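Local coordinates for protein fructosyl amine:oxygen oxidoreductase (Neosartorya fumigata, PDB 4WCT) that probably oxidises fructosyl amines (Amadori products), releasing the amine from its sugar, with bound flavin-adenine dinucleotide and molecular oxygen as electron acceptor, at residues L245-K250 and P312-Q317; N307-P312 and K319-A324. All blocks are in the same frame, centred on the assembly; numbering follows the deposited sequence. Where two conformers were deposited one is given.

Overall arrangement
Both contacts belong to the beta hairpin of strands 295-310 and 318-320: contact 2 pairs its strands, contact 1 holds its loop, and their centres lie about 11 Å apart. Contact 2 joins the two strands by backbone hydrogen bonds; half of its eight touching residues are buried, and 428 Å² is covered. Contact 1 lies farther out, about 23 Å from the centre of the chain against about 19 Å, and ties the hairpin loop to the loop that leads into strand 253-263. It buries 187 Å², involves no buried touching residue, and relies on charged and polar side chains with two bridging waters. Pro312 is common to both, and the Asp311 carboxylate of contact 2 also makes a salt bridge to Arg314 of contact 1.

Contact 1: residues L245-K250 and P312-Q317; sequences LLDFKK and PNRPGQ
Arg314 and Asp247 reach toward one another from opposite directions, and NH2 of Arg314 meets OD1 of Asp247 at 2.9 Å in a salt bridge. The oxygen lies at the edge of the guanidinium, near its plane, and is approached on its syn side, yet the carboxylate and guanidinium planes are turned 72° apart. Water 1 completes a second path, donating to the same OD1 and accepting from Arg314 NH1. Asp247 OD1 also accepts the backbone N-H of Lys249, N to OD1 2.9 Å, which makes an Asx turn. Lys250 crosses one face of the guanidinium off-centre, its CG 4.2 Å above the plane and toward the rim. Extended beyond CG, its chain carries NZ on to OE1 of Gln317, at 2.9 Å; the two side chains cross at about a right angle, and water 2 links that NZ to Gln317 NE2. Gln317 closes the type II turn begun at Arg314. The Arg314 NH1 end forms a further salt bridge with Asp311. Two carboxylates thus flank this guanidinium and probably offset the nearby Lys250 charge, consistent with a polar, partly water-mediated clasp between two surface loops.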
loop_
_atom_site.group_PDB
_atom_site.type_symbol
_atom_site.label_atom_id
_atom_site.label_comp_id
_atom_site.label_asym_id
_atom_site.label_seq_id
_atom_site.Cartn_x
_atom_site.Cartn_y
_atom_site.Cartn_z
ATOM N N LEU A 245 -14.943 2.081 -11.107
ATOM C CA LEU A 245 -15.784 3.277 -11.005
ATOM C C LEU A 245 -15.473 4.324 -12.053
ATOM O O LEU A 245 -16.207 5.289 -12.207
ATOM C CB LEU A 245 -15.642 3.909 -9.613
ATOM C CG LEU A 245 -16.152 3.045 -8.477
ATOM C CD1 LEU A 245 -15.901 3.767 -7.173
ATOM C CD2 LEU A 245 -17.635 2.737 -8.624
ATOM N N LEU A 246 -14.371 4.139 -12.763
ATOM C CA LEU A 246 -13.944 5.046 -13.816
ATOM C C LEU A 246 -13.182 4.212 -14.830
ATOM O O LEU A 246 -12.483 3.282 -14.447
ATOM C CB LEU A 246 -13.041 6.131 -13.244
ATOM C CG LEU A 246 -12.431 7.138 -14.204
ATOM C CD1 LEU A 246 -13.511 8.139 -14.605
ATOM C CD2 LEU A 246 -11.242 7.841 -13.570
ATOM N N ASP A 247 -13.224 4.608 -16.097
ATOM C CA ASP A 247 -12.340 4.037 -17.093
ATOM C C ASP A 247 -10.947 4.659 -17.026
ATOM O O ASP A 247 -10.738 5.791 -17.429
ATOM C CB ASP A 247 -12.927 4.190 -18.505
ATOM C CG ASP A 247 -12.097 3.488 -19.569
ATOM O OD1 ASP A 247 -11.055 2.857 -19.253
ATOM O OD2 ASP A 247 -12.456 3.643 -20.768
ATOM N N PHE A 248 -10.036 3.961 -16.343
ATOM C CA PHE A 248 -8.685 4.441 -16.177
ATOM C C PHE A 248 -7.800 4.157 -17.384
ATOM O O PHE A 248 -6.589 4.450 -17.357
ATOM C CB PHE A 248 -8.077 3.811 -14.920
ATOM C CG PHE A 248 -8.417 4.532 -13.657
ATOM C CD1 PHE A 248 -7.678 5.622 -13.269
ATOM C CD2 PHE A 248 -9.491 4.141 -12.884
ATOM C CE1 PHE A 248 -7.964 6.293 -12.100
ATOM C CE2 PHE A 248 -9.794 4.820 -11.719
ATOM C CZ PHE A 248 -9.019 5.893 -11.335
ATOM N N LYS A 249 -8.384 3.628 -18.463
ATOM C CA LYS A 249 -7.642 3.455 -19.725
ATOM C C LYS A 249 -6.410 2.584 -19.498
ATOM O O LYS A 249 -5.318 2.877 -19.985
ATOM C CB LYS A 249 -7.255 4.819 -20.304
ATOM C CG LYS A 249 -8.456 5.722 -20.533
ATOM C CD LYS A 249 -9.426 5.106 -21.528
ATOM C CE LYS A 249 -10.521 6.087 -21.925
ATOM N NZ LYS A 249 -11.702 5.419 -22.534
ATOM N N LYS A 250 -6.599 1.540 -18.694
ATOM C CA LYS A 250 -5.556 0.561 -18.369
ATOM C C LYS A 250 -4.440 1.046 -17.447
ATOM O O LYS A 250 -3.515 0.288 -17.175
ATOM C CB LYS A 250 -4.972 -0.108 -19.614
ATOM C CG LYS A 250 -6.037 -0.753 -20.477
ATOM C CD LYS A 250 -5.384 -1.465 -21.661
ATOM C CE LYS A 250 -6.423 -2.015 -22.619
ATOM N NZ LYS A 250 -5.759 -2.741 -23.747
ATOM N N PRO A 312 -15.719 -6.092 -19.217
ATOM C CA PRO A 312 -17.078 -5.907 -19.754
ATOM C C PRO A 312 -17.151 -4.898 -20.882
ATOM O O PRO A 312 -18.087 -4.966 -21.698
ATOM C CB PRO A 312 -17.893 -5.415 -18.551
ATOM C CG PRO A 312 -16.926 -5.057 -17.499
ATOM C CD PRO A 312 -15.645 -5.812 -17.773
ATOM N N ASN A 313 -16.133 -4.045 -21.016
ATOM C CA ASN A 313 -16.132 -3.022 -22.055
ATOM C C ASN A 313 -15.080 -3.154 -23.128
ATOM O O ASN A 313 -14.975 -2.294 -23.991
ATOM C CB ASN A 313 -16.095 -1.637 -21.409
ATOM C CG ASN A 313 -17.333 -1.374 -20.580
ATOM O OD1 ASN A 313 -18.405 -1.138 -21.133
ATOM N ND2 ASN A 313 -17.201 -1.449 -19.271
ATOM N N ARG A 314 -14.309 -4.232 -23.077
ATOM C CA ARG A 314 -13.257 -4.498 -24.046
ATOM C C ARG A 314 -13.297 -5.954 -24.469
ATOM O O ARG A 314 -12.673 -6.813 -23.864
ATOM C CB ARG A 314 -11.877 -4.145 -23.483
ATOM C CG ARG A 314 -11.688 -2.682 -23.111
ATOM C CD ARG A 314 -10.238 -2.415 -22.726
ATOM N NE ARG A 314 -9.966 -1.023 -22.365
ATOM C CZ ARG A 314 -10.326 -0.434 -21.219
ATOM N NH1 ARG A 314 -10.882 -1.108 -20.223
ATOM N NH2 ARG A 314 -10.090 0.850 -21.066
ATOM N N PRO A 315 -14.040 -6.238 -25.555
ATOM C CA PRO A 315 -14.195 -7.611 -26.042
ATOM C C PRO A 315 -12.868 -8.327 -26.221
ATOM O O PRO A 315 -11.937 -7.769 -26.773
ATOM C CB PRO A 315 -14.916 -7.424 -27.398
ATOM C CG PRO A 315 -15.706 -6.175 -27.211
ATOM C CD PRO A 315 -14.852 -5.272 -26.326
ATOM N N GLY A 316 -12.800 -9.550 -25.710
ATOM C CA GLY A 316 -11.651 -10.387 -25.819
ATOM C C GLY A 316 -10.512 -10.051 -24.879
ATOM O O GLY A 316 -9.458 -10.677 -24.954
ATOM N N GLN A 317 -10.709 -9.039 -24.024
ATOM C CA GLN A 317 -9.649 -8.627 -23.098
ATOM C C GLN A 317 -10.013 -8.920 -21.659
ATOM O O GLN A 317 -11.148 -9.257 -21.365
ATOM C CB GLN A 317 -9.372 -7.132 -23.245
ATOM C CG GLN A 317 -8.953 -6.752 -24.661
ATOM C CD GLN A 317 -8.481 -5.329 -24.773
ATOM O OE1 GLN A 317 -7.733 -4.852 -23.925
ATOM N NE2 GLN A 317 -8.928 -4.626 -25.816
HETATM O O HOH W 1 -12.066 0.230 -17.935
HETATM O O HOH W 2 -7.810 -2.046 -26.044
#

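Contact 2: residues N307-P312 and K319-A324; sequences NFLPDP and KSVPFA
Lys319 and Leu309 form the antiparallel hydrogen-bonded pair of a beta hairpin, with Phe308 and Ser320 as the neighbouring non-hydrogen-bonded pair. The bond from Lys319 N to Leu309 O is short, 2.8 Å; the return bond, Leu309 N to Lys319 O, is longer at 3.2 Å. Lys319 has the largest buried area here. CG is anti to its backbone N (chi1 -171°) and the chain is extended beyond it, which lays CD 3.9 Å from Asp311 OD2 as the two side chains cross. Its NZ passes on to bond Asp243 O, whereas the Asp311 carboxylate turns to Asn313 N. Asn307, nearly as well covered, faces Val321, just past the end of strand 318-320. Its backbone N donates to Ser320 OG at 2.9 Å, a hydroxyl also bonded to Pro254 O, and its own O accepts from Val321 N. The amide lies beside the Phe323 ring, planes 73° apart, with OD1 held by Gln445. On the other branch, ND2 reaches Val321 O at 2.9 Å, the oxygen in the amide plane and the donor in the carbonyl plane.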
loop_
_atom_site.group_PDB
_atom_site.type_symbol
_atom_site.label_atom_id
_atom_site.label_comp_id
_atom_site.label_asym_id
_atom_site.label_seq_id
_atom_site.Cartn_x
_atom_site.Cartn_y
_atom_site.Cartn_z
ATOM N N ASN A 307 -6.888 -11.310 -10.587
ATOM C CA ASN A 307 -8.076 -12.155 -10.722
ATOM C C ASN A 307 -8.721 -11.840 -12.063
ATOM O O ASN A 307 -9.513 -10.903 -12.178
ATOM C CB ASN A 307 -9.054 -11.905 -9.580
ATOM C CG ASN A 307 -10.254 -12.795 -9.656
ATOM O OD1 ASN A 307 -10.123 -13.996 -9.882
ATOM N ND2 ASN A 307 -11.437 -12.225 -9.484
ATOM N N PHE A 308 -8.207 -12.488 -13.108
ATOM C CA PHE A 308 -8.428 -12.046 -14.482
ATOM C C PHE A 308 -9.783 -12.541 -14.999
ATOM O O PHE A 308 -10.038 -13.745 -15.054
ATOM C CB PHE A 308 -7.331 -12.541 -15.406
ATOM C CG PHE A 308 -6.016 -11.837 -15.245
ATOM C CD1 PHE A 308 -5.921 -10.458 -15.364
ATOM C CD2 PHE A 308 -4.866 -12.553 -15.015
ATOM C CE1 PHE A 308 -4.729 -9.804 -15.199
ATOM C CE2 PHE A 308 -3.628 -11.897 -14.938
ATOM C CZ PHE A 308 -3.561 -10.537 -15.016
ATOM N N LEU A 309 -10.694 -11.611 -15.200
ATOM C CA LEU A 309 -12.004 -11.915 -15.783
ATOM C C LEU A 309 -12.235 -11.065 -17.034
ATOM O O LEU A 309 -11.555 -10.069 -17.267
ATOM C CB LEU A 309 -13.099 -11.642 -14.727
ATOM C CG LEU A 309 -13.055 -12.588 -13.518
ATOM C CD1 LEU A 309 -13.966 -12.074 -12.422
ATOM C CD2 LEU A 309 -13.484 -13.970 -13.970
ATOM N N PRO A 310 -13.255 -11.412 -17.832
ATOM C CA PRO A 310 -13.469 -10.642 -19.046
ATOM C C PRO A 310 -13.751 -9.179 -18.761
ATOM O O PRO A 310 -14.418 -8.856 -17.780
ATOM C CB PRO A 310 -14.708 -11.324 -19.677
ATOM C CG PRO A 310 -14.628 -12.739 -19.147
ATOM C CD PRO A 310 -14.155 -12.569 -17.724
ATOM N N ASP A 311 -13.132 -8.296 -19.535
ATOM C CA ASP A 311 -13.398 -6.873 -19.429
ATOM C C ASP A 311 -14.767 -6.555 -20.040
ATOM O O ASP A 311 -14.965 -6.763 -21.239
ATOM C CB ASP A 311 -12.308 -6.099 -20.159
ATOM C CG ASP A 311 -12.391 -4.628 -19.929
ATOM O OD1 ASP A 311 -13.529 -4.125 -19.808
ATOM O OD2 ASP A 311 -11.341 -3.921 -20.005
ATOM N N PRO A 312 -15.719 -6.092 -19.217
ATOM C CA PRO A 312 -17.078 -5.907 -19.754
ATOM C C PRO A 312 -17.151 -4.898 -20.882
ATOM O O PRO A 312 -18.087 -4.966 -21.698
ATOM C CB PRO A 312 -17.893 -5.415 -18.551
ATOM C CG PRO A 312 -16.926 -5.057 -17.499
ATOM C CD PRO A 312 -15.645 -5.812 -17.773
ATOM N N LYS A 319 -9.598 -8.059 -17.378
ATOM C CA LYS A 319 -9.482 -7.010 -16.385
ATOM C C LYS A 319 -9.512 -7.713 -15.009
ATOM O O LYS A 319 -10.460 -8.426 -14.693
ATOM C CB LYS A 319 -10.679 -6.059 -16.515
ATOM C CG LYS A 319 -10.603 -4.786 -15.684
ATOM C CD LYS A 319 -11.613 -3.722 -16.131
ATOM C CE LYS A 319 -11.457 -2.458 -15.291
ATOM N NZ LYS A 319 -12.517 -1.439 -15.463
ATOM N N SER A 320 -8.534 -7.392 -14.161
ATOM C CA SER A 320 -8.428 -7.972 -12.823
ATOM C C SER A 320 -9.420 -7.340 -11.829
ATOM O O SER A 320 -9.471 -6.116 -11.688
ATOM C CB SER A 320 -7.002 -7.768 -12.303
ATOM O OG SER A 320 -6.846 -8.413 -11.030
ATOM N N VAL A 321 -10.209 -8.180 -11.172
ATOM C CA VAL A 321 -11.251 -7.732 -10.250
ATOM C C VAL A 321 -10.959 -8.264 -8.857
ATOM O O VAL A 321 -11.005 -9.466 -8.622
ATOM C CB VAL A 321 -12.645 -8.236 -10.671
ATOM C CG1 VAL A 321 -13.692 -7.652 -9.725
ATOM C CG2 VAL A 321 -12.898 -7.803 -12.108
ATOM N N PRO A 322 -10.829 -7.368 -7.884
ATOM C CA PRO A 322 -10.622 -7.845 -6.512
ATOM C C PRO A 322 -11.784 -8.603 -5.940
ATOM O O PRO A 322 -12.941 -8.350 -6.292
ATOM C CB PRO A 322 -10.402 -6.554 -5.708
ATOM C CG PRO A 322 -9.981 -5.534 -6.718
ATOM C CD PRO A 322 -10.690 -5.909 -7.998
ATOM N N PHE A 323 -11.473 -9.448 -4.964
ATOM C CA PHE A 323 -12.428 -10.020 -4.045
ATOM C C PHE A 323 -11.754 -10.176 -2.681
ATOM O O PHE A 323 -10.526 -10.301 -2.599
ATOM C CB PHE A 323 -12.910 -11.383 -4.534
ATOM C CG PHE A 323 -11.826 -12.415 -4.626
ATOM C CD1 PHE A 323 -11.047 -12.541 -5.759
ATOM C CD2 PHE A 323 -11.593 -13.265 -3.589
ATOM C CE1 PHE A 323 -10.101 -13.553 -5.857
ATOM C CE2 PHE A 323 -10.628 -14.248 -3.656
ATOM C CZ PHE A 323 -9.830 -14.352 -4.777
ATOM N N ALA A 324 -12.550 -10.219 -1.624
ATOM C CA ALA A 324 -11.974 -10.307 -0.262
ATOM C C ALA A 324 -11.892 -11.746 0.208
ATOM O O ALA A 324 -12.776 -12.571 -0.108
ATOM C CB ALA A 324 -12.840 -9.490 0.690
HETATM O O HOH W 3 -13.251 -7.966 -15.467
HETATM O O HOH W 4 -14.373 -1.987 -18.266
#